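Local coordinates for protein trimethylamine-N-oxide reductase (Haemophilus influenzae, PDB 7L5I) that probably reduces S- or N-oxides such as trimethylamine N-oxide, using a molybdenum centre carried by two pterin guanine dinucleotide cofactors, at residues Met275-Asp289 / Thr361-Gly373. Numbering follows the deposited sequence.
Sequences MLGIAHTLVEQGKHD and THWMLVTLASMLG
Leu368 sits as a knob in a hole formed by Met275, Ile278, Ala279 and Leu282, where two nearly parallel helices (18°, axes 10.1 Å apart) pack beside the parallel five-stranded sheet of this molybdopterin oxidoreductase. Leu368 CD1 touches Ile278 CG2 and Leu282 CD1, and both side chains run roughly perpendicular to that of Leu368. Leu282 CD1 also meets Leu372 CD2 at 3.8 Å. Toward the N-terminal ends, Met275 and Met364 lie alongside one another, running opposite ways, Met275 CB 3.6 Å from Met364 CG; the extended Met275 chain carries CE on to Thr361 O. Two turns on from Met364, the extended start of Met371 brings SD to 3.6 Å from Ala279 CB, and the bend at the last torsion (chi3 68°) then turns CE onto Val283 CG2. Trp212 of strand 208-212 touches Met275, Ile278, Leu365 and Leu368, while Tyr300 packs on Val283, His288 and Met371. A Schellman motif with Gly286 at C-prime ends the first helix, and the chain then passes the C-terminal end of the second, His288 CA coming near Met371 O. Val283 CG2 lies over the centre of the His288 ring. Water bridges Lys287 O and Leu372 O; Asp289 OD1 caps Phe292 N, and the backbone N-H of Asp289 gives a hydrogen bond to Met371 O, N to O 2.8 Å, in the carbonyl plane.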
loop_
_atom_site.group_PDB
_atom_site.type_symbol
_atom_site.label_atom_id
_atom_site.label_comp_id
_atom_site.label_asym_id
_atom_site.label_seq_id
_atom_site.Cartn_x
_atom_site.Cartn_y
_atom_site.Cartn_z
ATOM N N MET A 275 19.125 -13.780 -5.538
ATOM C CA MET A 275 19.906 -13.505 -4.337
ATOM C C MET A 275 20.753 -14.704 -3.928
ATOM O O MET A 275 21.886 -14.538 -3.463
ATOM C CB MET A 275 18.976 -13.101 -3.185
ATOM C CG MET A 275 18.203 -11.853 -3.433
ATOM S SD MET A 275 17.107 -11.553 -1.975
ATOM C CE MET A 275 15.910 -10.391 -2.639
ATOM N N LEU A 276 20.212 -15.919 -4.060
ATOM C CA LEU A 276 20.995 -17.119 -3.761
ATOM C C LEU A 276 22.210 -17.220 -4.678
ATOM O O LEU A 276 23.318 -17.554 -4.227
ATOM C CB LEU A 276 20.118 -18.363 -3.890
ATOM C CG LEU A 276 19.066 -18.511 -2.790
ATOM C CD1 LEU A 276 18.063 -19.578 -3.125
ATOM C CD2 LEU A 276 19.683 -18.811 -1.411
ATOM N N GLY A 277 22.031 -16.930 -5.960
ATOM C CA GLY A 277 23.167 -16.981 -6.880
ATOM C C GLY A 277 24.242 -15.970 -6.549
ATOM O O GLY A 277 25.438 -16.246 -6.668
ATOM N N ILE A 278 23.828 -14.765 -6.143
ATOM C CA ILE A 278 24.762 -13.750 -5.681
ATOM C C ILE A 278 25.477 -14.240 -4.432
ATOM O O ILE A 278 26.714 -14.156 -4.321
ATOM C CB ILE A 278 24.008 -12.429 -5.430
ATOM C CG1 ILE A 278 23.490 -11.871 -6.755
ATOM C CG2 ILE A 278 24.919 -11.389 -4.793
ATOM C CD1 ILE A 278 22.546 -10.685 -6.608
ATOM N N ALA A 279 24.711 -14.763 -3.477
ATOM C CA ALA A 279 25.285 -15.241 -2.226
ATOM C C ALA A 279 26.282 -16.357 -2.492
ATOM O O ALA A 279 27.372 -16.384 -1.904
ATOM C CB ALA A 279 24.183 -15.732 -1.291
ATOM N N HIS A 280 25.919 -17.287 -3.368
ATOM C CA HIS A 280 26.820 -18.391 -3.676
ATOM C C HIS A 280 28.115 -17.881 -4.278
ATOM O O HIS A 280 29.203 -18.373 -3.946
ATOM C CB HIS A 280 26.132 -19.380 -4.617
ATOM C CG HIS A 280 26.994 -20.542 -4.974
ATOM N ND1 HIS A 280 27.985 -20.467 -5.928
ATOM C CD2 HIS A 280 27.036 -21.803 -4.479
ATOM C CE1 HIS A 280 28.598 -21.636 -6.009
ATOM N NE2 HIS A 280 28.046 -22.461 -5.140
ATOM N N THR A 281 28.022 -16.887 -5.164
ATOM C CA THR A 281 29.217 -16.278 -5.735
ATOM C C THR A 281 30.064 -15.625 -4.651
ATOM O O THR A 281 31.297 -15.747 -4.667
ATOM C CB THR A 281 28.838 -15.254 -6.809
ATOM O OG1 THR A 281 27.987 -15.857 -7.792
ATOM C CG2 THR A 281 30.100 -14.733 -7.531
ATOM N N LEU A 282 29.434 -14.934 -3.683
ATOM C CA LEU A 282 30.235 -14.348 -2.610
ATOM C C LEU A 282 31.081 -15.413 -1.918
ATOM O O LEU A 282 32.257 -15.185 -1.613
ATOM C CB LEU A 282 29.352 -13.668 -1.576
ATOM C CG LEU A 282 28.596 -12.442 -2.071
ATOM C CD1 LEU A 282 27.694 -11.984 -0.941
ATOM C CD2 LEU A 282 29.529 -11.355 -2.506
ATOM N N VAL A 283 30.473 -16.551 -1.590
ATOM C CA VAL A 283 31.199 -17.609 -0.888
ATOM C C VAL A 283 32.322 -18.140 -1.767
ATOM O O VAL A 283 33.470 -18.270 -1.325
ATOM C CB VAL A 283 30.226 -18.729 -0.461
ATOM C CG1 VAL A 283 30.973 -19.879 0.150
ATOM C CG2 VAL A 283 29.233 -18.193 0.546
ATOM N N GLU A 284 32.004 -18.426 -3.038
ATOM C CA GLU A 284 32.970 -18.980 -3.995
ATOM C C GLU A 284 34.180 -18.074 -4.192
ATOM O O GLU A 284 35.284 -18.573 -4.433
ATOM C CB GLU A 284 32.243 -19.207 -5.324
ATOM C CG GLU A 284 33.025 -19.753 -6.491
ATOM C CD GLU A 284 32.130 -19.954 -7.721
ATOM O OE1 GLU A 284 31.995 -19.012 -8.540
ATOM O OE2 GLU A 284 31.538 -21.050 -7.848
ATOM N N GLN A 285 33.998 -16.758 -4.086
ATOM C CA GLN A 285 35.064 -15.773 -4.279
ATOM C C GLN A 285 35.599 -15.188 -2.979
ATOM O O GLN A 285 36.410 -14.247 -3.019
ATOM C CB GLN A 285 34.577 -14.647 -5.182
ATOM C CG GLN A 285 34.170 -15.177 -6.538
ATOM C CD GLN A 285 33.946 -14.108 -7.581
ATOM O OE1 GLN A 285 34.074 -12.918 -7.309
ATOM N NE2 GLN A 285 33.614 -14.537 -8.796
ATOM N N GLY A 286 35.194 -15.731 -1.837
ATOM C CA GLY A 286 35.681 -15.230 -0.563
ATOM C C GLY A 286 35.304 -13.793 -0.303
ATOM O O GLY A 286 36.062 -13.057 0.337
ATOM N N LYS A 287 34.155 -13.364 -0.794
ATOM C CA LYS A 287 33.748 -11.970 -0.657
ATOM C C LYS A 287 32.718 -11.771 0.440
ATOM O O LYS A 287 32.362 -10.628 0.730
ATOM C CB LYS A 287 33.210 -11.444 -1.989
ATOM C CG LYS A 287 34.309 -11.118 -3.012
ATOM C CD LYS A 287 33.726 -10.833 -4.391
ATOM C CE LYS A 287 34.795 -10.278 -5.397
ATOM N NZ LYS A 287 35.162 -8.867 -5.019
ATOM N N HIS A 288 32.244 -12.842 1.064
ATOM C CA HIS A 288 31.361 -12.685 2.208
ATOM C C HIS A 288 32.178 -12.405 3.466
ATOM O O HIS A 288 33.387 -12.647 3.525
ATOM C CB HIS A 288 30.482 -13.915 2.395
ATOM C CG HIS A 288 31.222 -15.179 2.698
ATOM N ND1 HIS A 288 32.397 -15.534 2.067
ATOM C CD2 HIS A 288 30.923 -16.193 3.543
ATOM C CE1 HIS A 288 32.799 -16.705 2.533
ATOM N NE2 HIS A 288 31.919 -17.129 3.424
ATOM N N ASP A 289 31.515 -11.855 4.471
ATOM C CA ASP A 289 32.207 -11.393 5.683
ATOM C C ASP A 289 31.996 -12.436 6.774
ATOM O O ASP A 289 31.018 -12.404 7.524
ATOM C CB ASP A 289 31.713 -10.016 6.089
ATOM C CG ASP A 289 32.589 -9.360 7.157
ATOM O OD1 ASP A 289 33.254 -10.079 7.935
ATOM O OD2 ASP A 289 32.608 -8.117 7.209
ATOM N N THR A 361 11.464 -13.209 0.461
ATOM C CA THR A 361 12.237 -12.229 -0.294
ATOM C C THR A 361 13.019 -11.281 0.619
ATOM O O THR A 361 14.234 -11.117 0.463
ATOM C CB THR A 361 11.317 -11.465 -1.257
ATOM O OG1 THR A 361 10.298 -10.776 -0.508
ATOM C CG2 THR A 361 10.639 -12.401 -2.204
ATOM N N HIS A 362 12.374 -10.661 1.607
ATOM C CA HIS A 362 13.133 -9.777 2.469
ATOM C C HIS A 362 13.950 -10.543 3.497
ATOM O O HIS A 362 14.981 -10.027 3.948
ATOM C CB HIS A 362 12.194 -8.761 3.113
ATOM C CG HIS A 362 11.621 -7.827 2.105
ATOM N ND1 HIS A 362 10.349 -7.969 1.594
ATOM C CD2 HIS A 362 12.198 -6.820 1.407
ATOM C CE1 HIS A 362 10.138 -7.035 0.682
ATOM N NE2 HIS A 362 11.245 -6.321 0.552
ATOM N N TRP A 363 13.551 -11.763 3.841
ATOM C CA TRP A 363 14.399 -12.609 4.667
ATOM C C TRP A 363 15.723 -12.861 3.964
ATOM O O TRP A 363 16.802 -12.711 4.557
ATOM C CB TRP A 363 13.686 -13.923 4.964
ATOM C CG TRP A 363 14.247 -14.728 6.080
ATOM C CD1 TRP A 363 15.329 -14.448 6.837
ATOM C CD2 TRP A 363 13.720 -15.958 6.562
ATOM N NE1 TRP A 363 15.517 -15.428 7.783
ATOM C CE2 TRP A 363 14.528 -16.365 7.637
ATOM C CE3 TRP A 363 12.624 -16.745 6.199
ATOM C CZ2 TRP A 363 14.292 -17.541 8.349
ATOM C CZ3 TRP A 363 12.377 -17.908 6.913
ATOM C CH2 TRP A 363 13.204 -18.289 7.980
ATOM N N MET A 364 15.657 -13.234 2.684
ATOM C CA MET A 364 16.864 -13.471 1.913
ATOM C C MET A 364 17.620 -12.170 1.642
ATOM O O MET A 364 18.854 -12.179 1.595
ATOM C CB MET A 364 16.508 -14.191 0.594
ATOM C CG MET A 364 17.757 -14.607 -0.176
ATOM S SD MET A 364 18.774 -15.795 0.731
ATOM C CE MET A 364 20.427 -15.253 0.248
ATOM N N LEU A 365 16.923 -11.037 1.480
ATOM C CA LEU A 365 17.636 -9.782 1.286
ATOM C C LEU A 365 18.474 -9.432 2.520
ATOM O O LEU A 365 19.611 -8.953 2.396
ATOM C CB LEU A 365 16.657 -8.647 0.992
ATOM C CG LEU A 365 17.328 -7.333 0.607
ATOM C CD1 LEU A 365 17.961 -7.476 -0.744
ATOM C CD2 LEU A 365 16.341 -6.203 0.593
ATOM N N VAL A 366 17.900 -9.615 3.717
ATOM C CA VAL A 366 18.631 -9.375 4.963
ATOM C C VAL A 366 19.787 -10.356 5.107
ATOM O O VAL A 366 20.869 -10.006 5.595
ATOM C CB VAL A 366 17.666 -9.458 6.158
ATOM C CG1 VAL A 366 18.435 -9.462 7.457
ATOM C CG2 VAL A 366 16.729 -8.297 6.096
ATOM N N THR A 367 19.577 -11.600 4.679
ATOM C CA THR A 367 20.648 -12.597 4.690
ATOM C C THR A 367 21.778 -12.190 3.749
ATOM O O THR A 367 22.965 -12.255 4.101
ATOM C CB THR A 367 20.058 -13.953 4.292
ATOM O OG1 THR A 367 19.116 -14.390 5.288
ATOM C CG2 THR A 367 21.125 -15.014 4.143
ATOM N N LEU A 368 21.432 -11.753 2.541
ATOM C CA LEU A 368 22.452 -11.255 1.620
ATOM C C LEU A 368 23.214 -10.067 2.205
ATOM O O LEU A 368 24.454 -10.016 2.152
ATOM C CB LEU A 368 21.793 -10.896 0.283
ATOM C CG LEU A 368 22.727 -10.363 -0.776
ATOM C CD1 LEU A 368 23.824 -11.386 -1.098
ATOM C CD2 LEU A 368 21.958 -9.985 -2.040
ATOM N N ALA A 369 22.493 -9.092 2.776
ATOM C CA ALA A 369 23.137 -7.950 3.399
ATOM C C ALA A 369 24.055 -8.383 4.540
ATOM O O ALA A 369 25.125 -7.782 4.751
ATOM C CB ALA A 369 22.066 -6.968 3.909
ATOM N N SER A 370 23.663 -9.421 5.278
ATOM C CA SER A 370 24.503 -9.950 6.350
ATOM C C SER A 370 25.782 -10.542 5.793
ATOM O O SER A 370 26.865 -10.336 6.350
ATOM C CB SER A 370 23.736 -11.012 7.143
ATOM O OG SER A 370 22.621 -10.412 7.819
ATOM N N MET A 371 25.677 -11.281 4.693
ATOM C CA MET A 371 26.873 -11.851 4.081
ATOM C C MET A 371 27.816 -10.778 3.546
ATOM O O MET A 371 29.041 -10.952 3.578
ATOM C CB MET A 371 26.464 -12.809 2.961
ATOM C CG MET A 371 25.722 -14.013 3.440
ATOM S SD MET A 371 25.179 -15.171 2.171
ATOM C CE MET A 371 26.773 -15.805 1.608
ATOM N N LEU A 372 27.276 -9.660 3.055
ATOM C CA LEU A 372 28.114 -8.556 2.615
ATOM C C LEU A 372 28.774 -7.854 3.786
ATOM O O LEU A 372 29.867 -7.305 3.634
ATOM C CB LEU A 372 27.271 -7.568 1.817
ATOM C CG LEU A 372 26.774 -8.084 0.469
ATOM C CD1 LEU A 372 25.757 -7.134 -0.098
ATOM C CD2 LEU A 372 27.953 -8.193 -0.445
ATOM N N GLY A 373 28.116 -7.823 4.942
ATOM C CA GLY A 373 28.775 -7.403 6.163
ATOM C C GLY A 373 28.839 -5.918 6.417
ATOM O O GLY A 373 29.631 -5.483 7.258
HETATM O O HOH W 1 31.886 -8.543 2.176
HETATM O O HOH W 2 32.179 -6.379 4.874
#